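Local coordinates for protein AvrRpt2 (Erwinia amylovora, PDB 6HQZ) that acts as a type III effector of a plant pathogen, a papain-like cysteine protease of family C70, represented here by its protease part, at residues A[26-31]-A[65-70]; A[74-79]-A[141-146]; A[117-122]-A[132-137]. All coordinates share one frame; numbering follows the deposited sequence. Where two conformers were deposited one is given.

How the contacts relate
From the N terminus, contact 1 comes first: it closes a largely helical loop by bringing the end of helix 19-27 to the start of strand 67-69, an outermost strand of the sheet. Contact 2 opens afterwards, joining the loop before helix 80-90 to the loop after helix 134-140. Contact 3 lies within that long excursion and closes the short hairpin 118-133 at the other border of the sheet. Contacts 2 and 3 have centres about 14 Å apart and meet where Phe78 packs on Phe137 and Leu134. Contact 1 is centred about 20 Å from the centre of contact 2 and about 21 Å from that of contact 3, yet Met27 meets His122 and Glu69 lies by Pro146.

Contact 1. Residues A[26-31]-A[65-70]; sequences RMLGHS and ENLAEV
His30 reaches across to Glu65, Asn66 and Leu67 with its imidazole, which makes most of this contact. Its CB heads for the 65-70 chain, and chi1 of -65°, with CG beside the backbone N, places one face of the ring against Leu67. That face is covered by one methyl: Leu67 CD2 lies 3.9 Å from the centroid of the His30 ring and 13° off its normal, a CH-pi contact. Around the rim, CD2 of His30 has Leu28 O in the ring plane, 3.6 Å away. Glu65 O lies at the ring edge near its plane, on the ND1 side, but at a poor angle for a hydrogen bond, and this tight approach is doubtful. CE1 of His30 lies near Asn66 O at 3.4 Å. At the far end NE2 is hydrogen-bonded to Ser152 OG, which ties the ring to the neighbouring strand. Leu28 completes the apolar side, its CD2 lying 4.2 Å from Leu67 CD2. Both chains are turning here: Gly29 ends helix 19-27 and Asn66 ends helix 49-65, each with positive phi in a Schellman motif. Helix 49-65 runs at once into the outermost strand 67-69, which pairs with strand 149-152, while Met27 and Leu28 rest on Val108 of the inner strand 104-113, so the contact joins two helix ends over one face of the antiparallel sheet.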
# COMPACT_ATOMS: atom_id res chain seq x y z
N ARG A 26 0.16 -13.21 -17.74
CA ARG A 26 -0.01 -12.12 -18.72
C ARG A 26 -0.64 -10.86 -18.09
O ARG A 26 -0.17 -9.73 -18.34
CB ARG A 26 -0.79 -12.55 -20.00
CG ARG A 26 -0.39 -11.75 -21.24
CD ARG A 26 -0.76 -12.40 -22.61
NE ARG A 26 -1.09 -13.82 -22.45
CZ ARG A 26 -2.02 -14.49 -23.14
NH1 ARG A 26 -2.70 -13.92 -24.12
NH2 ARG A 26 -2.23 -15.77 -22.84
N MET A 27 -1.62 -11.05 -17.19
CA MET A 27 -2.18 -9.93 -16.46
C MET A 27 -1.16 -9.25 -15.56
O MET A 27 -1.29 -8.04 -15.34
CB MET A 27 -3.43 -10.30 -15.68
CG MET A 27 -4.58 -10.69 -16.56
SD MET A 27 -6.11 -10.91 -15.64
CE MET A 27 -6.11 -12.65 -15.32
N LEU A 28 -0.15 -9.99 -15.11
CA LEU A 28 0.93 -9.43 -14.27
C LEU A 28 2.04 -8.71 -15.09
O LEU A 28 3.03 -8.23 -14.49
CB LEU A 28 1.56 -10.51 -13.39
CG LEU A 28 1.10 -10.57 -11.93
CD1 LEU A 28 -0.42 -10.67 -11.69
CD2 LEU A 28 1.83 -11.67 -11.21
N GLY A 29 1.93 -8.74 -16.41
CA GLY A 29 2.89 -8.13 -17.36
C GLY A 29 3.92 -9.09 -17.98
O GLY A 29 4.73 -8.66 -18.76
N HIS A 30 3.87 -10.38 -17.65
CA HIS A 30 4.87 -11.38 -18.12
C HIS A 30 4.36 -12.17 -19.33
O HIS A 30 3.15 -12.43 -19.47
CB HIS A 30 5.19 -12.37 -16.99
CG HIS A 30 5.88 -11.75 -15.81
ND1 HIS A 30 7.17 -12.08 -15.43
CD2 HIS A 30 5.47 -10.79 -14.95
CE1 HIS A 30 7.52 -11.34 -14.40
NE2 HIS A 30 6.52 -10.54 -14.09
N SER A 31 5.29 -12.55 -20.20
CA SER A 31 5.05 -13.51 -21.26
C SER A 31 5.91 -14.69 -20.93
O SER A 31 7.13 -14.65 -21.06
CB SER A 31 5.44 -12.96 -22.62
OG SER A 31 4.43 -12.07 -23.02
N GLU A 65 11.59 -16.20 -14.32
CA GLU A 65 10.67 -15.22 -14.86
C GLU A 65 10.43 -14.06 -13.96
O GLU A 65 9.47 -13.36 -14.17
CB GLU A 65 9.32 -15.87 -15.12
CG GLU A 65 9.38 -17.12 -15.96
CD GLU A 65 9.90 -16.86 -17.35
OE1 GLU A 65 9.83 -15.70 -17.84
OE2 GLU A 65 10.38 -17.82 -17.95
N ASN A 66 11.27 -13.88 -12.94
CA ASN A 66 11.18 -12.73 -12.05
C ASN A 66 9.81 -12.58 -11.40
O ASN A 66 9.15 -11.52 -11.45
CB ASN A 66 11.60 -11.48 -12.78
CG ASN A 66 12.94 -11.66 -13.46
OD1 ASN A 66 13.03 -11.65 -14.68
ND2 ASN A 66 13.99 -11.86 -12.66
N LEU A 67 9.38 -13.67 -10.79
CA LEU A 67 8.20 -13.67 -9.94
C LEU A 67 8.68 -13.96 -8.52
O LEU A 67 9.75 -14.54 -8.32
CB LEU A 67 7.22 -14.71 -10.41
CG LEU A 67 6.56 -14.64 -11.80
CD1 LEU A 67 5.81 -15.94 -12.00
CD2 LEU A 67 5.54 -13.52 -11.90
N ALA A 68 7.93 -13.48 -7.55
CA ALA A 68 8.16 -13.73 -6.15
C ALA A 68 6.86 -13.96 -5.40
O ALA A 68 5.77 -13.58 -5.86
CB ALA A 68 8.90 -12.57 -5.52
N GLU A 69 7.01 -14.55 -4.23
CA GLU A 69 5.86 -14.94 -3.42
C GLU A 69 5.74 -14.12 -2.17
O GLU A 69 6.72 -13.65 -1.61
CB GLU A 69 5.92 -16.41 -3.04
CG GLU A 69 7.06 -16.83 -2.11
CD GLU A 69 7.36 -18.33 -2.15
OE1 GLU A 69 6.84 -19.09 -3.02
OE2 GLU A 69 8.09 -18.77 -1.26
N VAL A 70 4.51 -13.96 -1.76
CA VAL A 70 4.19 -13.26 -0.53
C VAL A 70 4.34 -14.21 0.66
O VAL A 70 3.80 -15.31 0.62
CB VAL A 70 2.71 -12.84 -0.58
CG1 VAL A 70 2.31 -12.20 0.75
CG2 VAL A 70 2.43 -11.91 -1.75

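Contact 2. Residues A[74-79]-A[141-146]; sequences ESRQFS and LAWRVP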
# COMPACT_ATOMS: atom_id res chain seq x y z
N GLU A 74 1.13 -16.75 9.65
CA GLU A 74 0.99 -17.95 10.45
C GLU A 74 -0.45 -18.18 10.82
O GLU A 74 -0.87 -19.32 10.95
CB GLU A 74 1.79 -17.83 11.75
CG GLU A 74 3.04 -18.65 11.83
CD GLU A 74 3.76 -18.52 13.19
OE1 GLU A 74 3.15 -18.78 14.30
OE2 GLU A 74 4.97 -18.17 13.15
N SER A 75 -1.19 -17.08 10.99
CA SER A 75 -2.56 -17.10 11.45
C SER A 75 -3.49 -17.63 10.36
O SER A 75 -4.65 -17.88 10.63
CB SER A 75 -2.98 -15.66 11.75
OG SER A 75 -2.82 -14.90 10.53
N ARG A 76 -3.00 -17.76 9.12
CA ARG A 76 -3.85 -18.12 7.98
C ARG A 76 -5.03 -17.17 7.80
O ARG A 76 -6.15 -17.61 7.49
CB ARG A 76 -4.41 -19.53 8.13
CG ARG A 76 -3.42 -20.62 8.43
CD ARG A 76 -2.86 -21.17 7.17
NE ARG A 76 -2.73 -22.64 7.07
CZ ARG A 76 -3.70 -23.50 6.71
NH1 ARG A 76 -4.98 -23.18 6.57
NH2 ARG A 76 -3.34 -24.73 6.52
N GLN A 77 -4.79 -15.88 7.99
CA GLN A 77 -5.80 -14.87 7.75
C GLN A 77 -5.12 -13.52 7.36
O GLN A 77 -4.19 -13.11 8.01
CB GLN A 77 -6.53 -14.68 9.06
CG GLN A 77 -7.93 -14.18 9.00
CD GLN A 77 -8.63 -14.44 10.32
OE1 GLN A 77 -9.45 -15.38 10.45
NE2 GLN A 77 -8.28 -13.66 11.32
N PHE A 78 -5.58 -12.86 6.32
CA PHE A 78 -5.21 -11.50 5.96
C PHE A 78 -6.32 -10.54 6.34
O PHE A 78 -7.52 -10.84 6.21
CB PHE A 78 -4.99 -11.35 4.43
CG PHE A 78 -3.74 -11.99 3.93
CD1 PHE A 78 -2.55 -11.38 4.08
CD2 PHE A 78 -3.78 -13.21 3.29
CE1 PHE A 78 -1.39 -11.97 3.64
CE2 PHE A 78 -2.64 -13.82 2.85
CZ PHE A 78 -1.45 -13.18 2.97
N SER A 79 -5.91 -9.33 6.69
CA SER A 79 -6.85 -8.23 6.82
C SER A 79 -6.98 -7.51 5.48
O SER A 79 -6.08 -7.56 4.60
CB SER A 79 -6.38 -7.26 7.89
OG SER A 79 -5.12 -6.73 7.51
N LEU A 141 -7.88 -19.71 0.08
CA LEU A 141 -6.53 -19.54 -0.41
C LEU A 141 -5.70 -20.79 -0.20
O LEU A 141 -5.94 -21.57 0.76
CB LEU A 141 -5.83 -18.37 0.33
CG LEU A 141 -4.44 -18.00 -0.13
CD1 LEU A 141 -4.36 -17.44 -1.56
CD2 LEU A 141 -3.87 -16.96 0.84
N ALA A 142 -4.78 -21.02 -1.13
CA ALA A 142 -3.88 -22.18 -1.03
C ALA A 142 -2.81 -22.10 0.08
O ALA A 142 -1.66 -22.25 -0.20
CB ALA A 142 -3.21 -22.40 -2.38
N TRP A 143 -3.25 -22.04 1.32
CA TRP A 143 -2.37 -21.89 2.49
C TRP A 143 -1.31 -22.95 2.62
O TRP A 143 -0.28 -22.71 3.19
CB TRP A 143 -3.20 -21.87 3.75
CG TRP A 143 -4.06 -20.71 3.85
CD1 TRP A 143 -5.37 -20.67 3.66
CD2 TRP A 143 -3.65 -19.39 4.16
NE1 TRP A 143 -5.84 -19.40 3.85
CE2 TRP A 143 -4.79 -18.59 4.14
CE3 TRP A 143 -2.42 -18.81 4.48
CZ2 TRP A 143 -4.76 -17.20 4.41
CZ3 TRP A 143 -2.38 -17.43 4.80
CH2 TRP A 143 -3.55 -16.65 4.73
N ARG A 144 -1.55 -24.12 2.05
CA ARG A 144 -0.65 -25.24 2.19
C ARG A 144 0.68 -25.04 1.51
O ARG A 144 1.68 -25.71 1.87
CB ARG A 144 -1.27 -26.57 1.71
CG ARG A 144 -0.37 -27.76 1.84
CD ARG A 144 -1.09 -29.04 1.46
NE ARG A 144 -0.71 -30.08 2.36
CZ ARG A 144 -1.33 -31.25 2.43
NH1 ARG A 144 -2.38 -31.51 1.62
NH2 ARG A 144 -0.92 -32.14 3.31
N VAL A 145 0.74 -24.13 0.55
CA VAL A 145 1.98 -23.96 -0.23
C VAL A 145 2.48 -22.54 -0.08
O VAL A 145 1.66 -21.60 -0.01
CB VAL A 145 1.84 -24.31 -1.72
CG1 VAL A 145 1.54 -25.81 -1.85
CG2 VAL A 145 0.78 -23.48 -2.44
N PRO A 146 3.78 -22.36 -0.02
CA PRO A 146 4.31 -21.00 0.16
C PRO A 146 4.09 -20.11 -1.06
O PRO A 146 4.21 -18.90 -0.93
CB PRO A 146 5.82 -21.22 0.38
CG PRO A 146 5.95 -22.63 0.69
CD PRO A 146 4.85 -23.37 0.03
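Arg76 lies over one face of the Trp143 indole, main chain and side chain together. Arg76 CA stands 3.5 Å from the centroid of the six-membered ring of Trp143, 11° off the normal, a CH-pi contact; Arg76 has positive phi, and its C lies over the ring as well. The side chain then bends at chi2 (-87°) and again at chi3 and runs back across the indole toward its root: Arg76 CD lies above the notch between Trp143 CB and CE3, and the guanidinium lies within 1° of parallel to the ring plane. It overshoots the aromatic system, however, with CZ of Arg76 3.4 Å from Trp143 CB. On the opposite indole face sits CD2 of Leu141, so the tryptophan is sandwiched between an arginine and a leucine. Leu141 has its CG anti to the backbone N, with CD2 between the Trp143 face and the edge of the Phe78 ring, 3.9 Å from Phe78 CE2 and in that ring's plane. Phe78 meets the far end of the indole, its CE2 3.5 Å from Trp143 CH2. The two planes are close to parallel, but the centroids of the Phe78 ring and the Trp143 six-membered ring are 5.6 Å apart, an offset pair with little face-to-face cover. Trp143 NE1 is satisfied by Asn138 O, and the backbone N of Phe78 by Asn138 OD1, so one residue of helix 134-140 fastens both loops. Beyond this junction, Phe78 packs on Leu83 and Leu86 of helix 80-90 and, with Leu141, on Met149 of strand 149-152, while Ala142 bonds by its backbone to Gly96 of strand 93-98.

Contact 3. Residues A[117-122]-A[132-137]; sequences DAIIFH and MPLDSF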
# COMPACT_ATOMS: atom_id res chain seq x y z
N ASP A 117 -15.88 -5.33 2.79
CA ASP A 117 -14.98 -6.40 3.24
C ASP A 117 -14.80 -7.52 2.19
O ASP A 117 -15.07 -8.71 2.44
CB ASP A 117 -15.44 -6.93 4.61
CG ASP A 117 -14.38 -7.71 5.33
OD1 ASP A 117 -13.20 -7.28 5.39
OD2 ASP A 117 -14.74 -8.77 5.86
N ALA A 118 -14.33 -7.08 1.02
CA ALA A 118 -14.20 -7.94 -0.16
C ALA A 118 -12.93 -7.63 -0.93
O ALA A 118 -12.40 -6.52 -0.89
CB ALA A 118 -15.41 -7.76 -1.06
N ILE A 119 -12.45 -8.64 -1.67
CA ILE A 119 -11.32 -8.48 -2.55
C ILE A 119 -11.84 -8.31 -3.94
O ILE A 119 -12.91 -8.77 -4.26
CB ILE A 119 -10.36 -9.67 -2.52
CG1 ILE A 119 -11.06 -10.97 -2.97
CG2 ILE A 119 -9.88 -9.83 -1.08
CD1 ILE A 119 -10.04 -11.95 -3.50
N ILE A 120 -11.03 -7.63 -4.76
CA ILE A 120 -11.37 -7.36 -6.12
C ILE A 120 -10.37 -8.12 -6.98
O ILE A 120 -9.18 -7.99 -6.79
CB ILE A 120 -11.27 -5.86 -6.47
CG1 ILE A 120 -12.06 -5.03 -5.42
CG2 ILE A 120 -11.78 -5.63 -7.83
CD1 ILE A 120 -11.88 -3.54 -5.54
N PHE A 121 -10.86 -8.88 -7.97
CA PHE A 121 -9.98 -9.75 -8.71
C PHE A 121 -10.48 -10.01 -10.10
O PHE A 121 -11.70 -9.97 -10.37
CB PHE A 121 -9.78 -11.09 -7.96
CG PHE A 121 -11.00 -11.94 -7.87
CD1 PHE A 121 -12.01 -11.67 -6.92
CD2 PHE A 121 -11.16 -13.03 -8.73
CE1 PHE A 121 -13.13 -12.50 -6.84
CE2 PHE A 121 -12.28 -13.88 -8.63
CZ PHE A 121 -13.29 -13.61 -7.73
N HIS A 122 -9.52 -10.24 -10.98
CA HIS A 122 -9.75 -10.67 -12.35
C HIS A 122 -9.75 -12.21 -12.32
O HIS A 122 -8.77 -12.81 -11.94
CB HIS A 122 -8.61 -10.28 -13.29
CG HIS A 122 -8.60 -8.83 -13.67
ND1 HIS A 122 -9.69 -8.01 -13.48
CD2 HIS A 122 -7.65 -8.07 -14.26
CE1 HIS A 122 -9.39 -6.79 -13.90
NE2 HIS A 122 -8.18 -6.81 -14.42
N MET A 132 -15.08 -11.02 -4.19
CA MET A 132 -15.57 -12.02 -3.27
C MET A 132 -15.34 -11.56 -1.85
O MET A 132 -14.41 -10.80 -1.60
CB MET A 132 -14.90 -13.41 -3.50
CG MET A 132 -13.57 -13.69 -2.92
SD MET A 132 -12.79 -15.34 -2.97
CE MET A 132 -12.42 -15.47 -4.72
N PRO A 133 -16.09 -12.13 -0.90
CA PRO A 133 -15.83 -11.72 0.45
C PRO A 133 -14.41 -12.05 0.89
O PRO A 133 -13.84 -13.11 0.56
CB PRO A 133 -16.82 -12.55 1.28
CG PRO A 133 -17.90 -12.90 0.30
CD PRO A 133 -17.16 -13.12 -0.97
N LEU A 134 -13.85 -11.17 1.70
CA LEU A 134 -12.57 -11.42 2.30
C LEU A 134 -12.57 -12.71 3.07
O LEU A 134 -11.55 -13.44 3.04
CB LEU A 134 -12.20 -10.25 3.21
CG LEU A 134 -10.88 -10.35 3.91
CD1 LEU A 134 -9.77 -10.65 2.90
CD2 LEU A 134 -10.60 -9.07 4.71
N ASP A 135 -13.67 -13.00 3.80
CA ASP A 135 -13.74 -14.27 4.56
C ASP A 135 -13.52 -15.46 3.60
O ASP A 135 -12.86 -16.42 3.96
CB ASP A 135 -15.07 -14.43 5.34
CG ASP A 135 -15.18 -15.77 6.12
OD1 ASP A 135 -14.65 -15.91 7.25
OD2 ASP A 135 -15.84 -16.70 5.61
N SER A 136 -14.11 -15.40 2.42
CA SER A 136 -13.94 -16.48 1.40
C SER A 136 -12.52 -16.63 0.90
O SER A 136 -12.01 -17.72 0.79
CB SER A 136 -14.87 -16.25 0.21
OG SER A 136 -16.19 -16.45 0.63
N PHE A 137 -11.85 -15.53 0.62
CA PHE A 137 -10.49 -15.55 0.23
C PHE A 137 -9.60 -16.22 1.27
O PHE A 137 -8.79 -17.11 0.96
CB PHE A 137 -10.04 -14.14 -0.09
CG PHE A 137 -8.58 -14.06 -0.35
CD1 PHE A 137 -8.10 -14.33 -1.60
CD2 PHE A 137 -7.72 -13.65 0.68
CE1 PHE A 137 -6.72 -14.22 -1.83
CE2 PHE A 137 -6.37 -13.60 0.47
CZ PHE A 137 -5.89 -13.82 -0.79
O HOH W 1 -15.78 -11.01 4.37
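Ile119 and Met132 face each other as a hydrogen-bonded antiparallel pair, and each satisfies both backbone polar groups of the other. Ile119 N donates to Met132 O at 2.9 Å, nearly along the C=O axis, and Met132 N returns a bond to Ile119 O at 3.1 Å. One residue further along, Pro133 has no N-H to give and the second chain turns into a helix, yet the link continues: Leu134 N gives an almost straight bond (173°) to Asp117 O at 2.8 Å. A first-turn amide of helix 134-140 is thus satisfied by the residue just before strand 118-123. The next amide, Asp135 N, donates to a water 3.0 Å away, and the same water donates to Asp117 OD2 at 2.9 Å, so Asp117 serves the helix start by backbone and carboxylate alike. Its charge at this N-terminal end would probably be favourable. The bond from Phe137 N to Pro133 O begins the helical pattern. The remaining contacts are apolar or aromatic. Ile119 and Met132 lie side by side, and CD1 of Ile119 reaches CD1 of Phe137 at 3.6 Å. With chi3 at 69°, Met132 bends its methyl back, bringing CE 3.6 Å from Phe121 CZ; SD stays oblique to that ring in a Met-aromatic contact. The Phe121 edge meets Met132 N. Leu83 of helix 80-90 covers Ile119, Leu134 and Phe137. Asp117 and Ala118 form a G1 bulge against strand 104-113, and the whole is a beta-hairpin running directly into a helix at the border of an antiparallel sheet, consistent with the sheet domain of papain-like proteases.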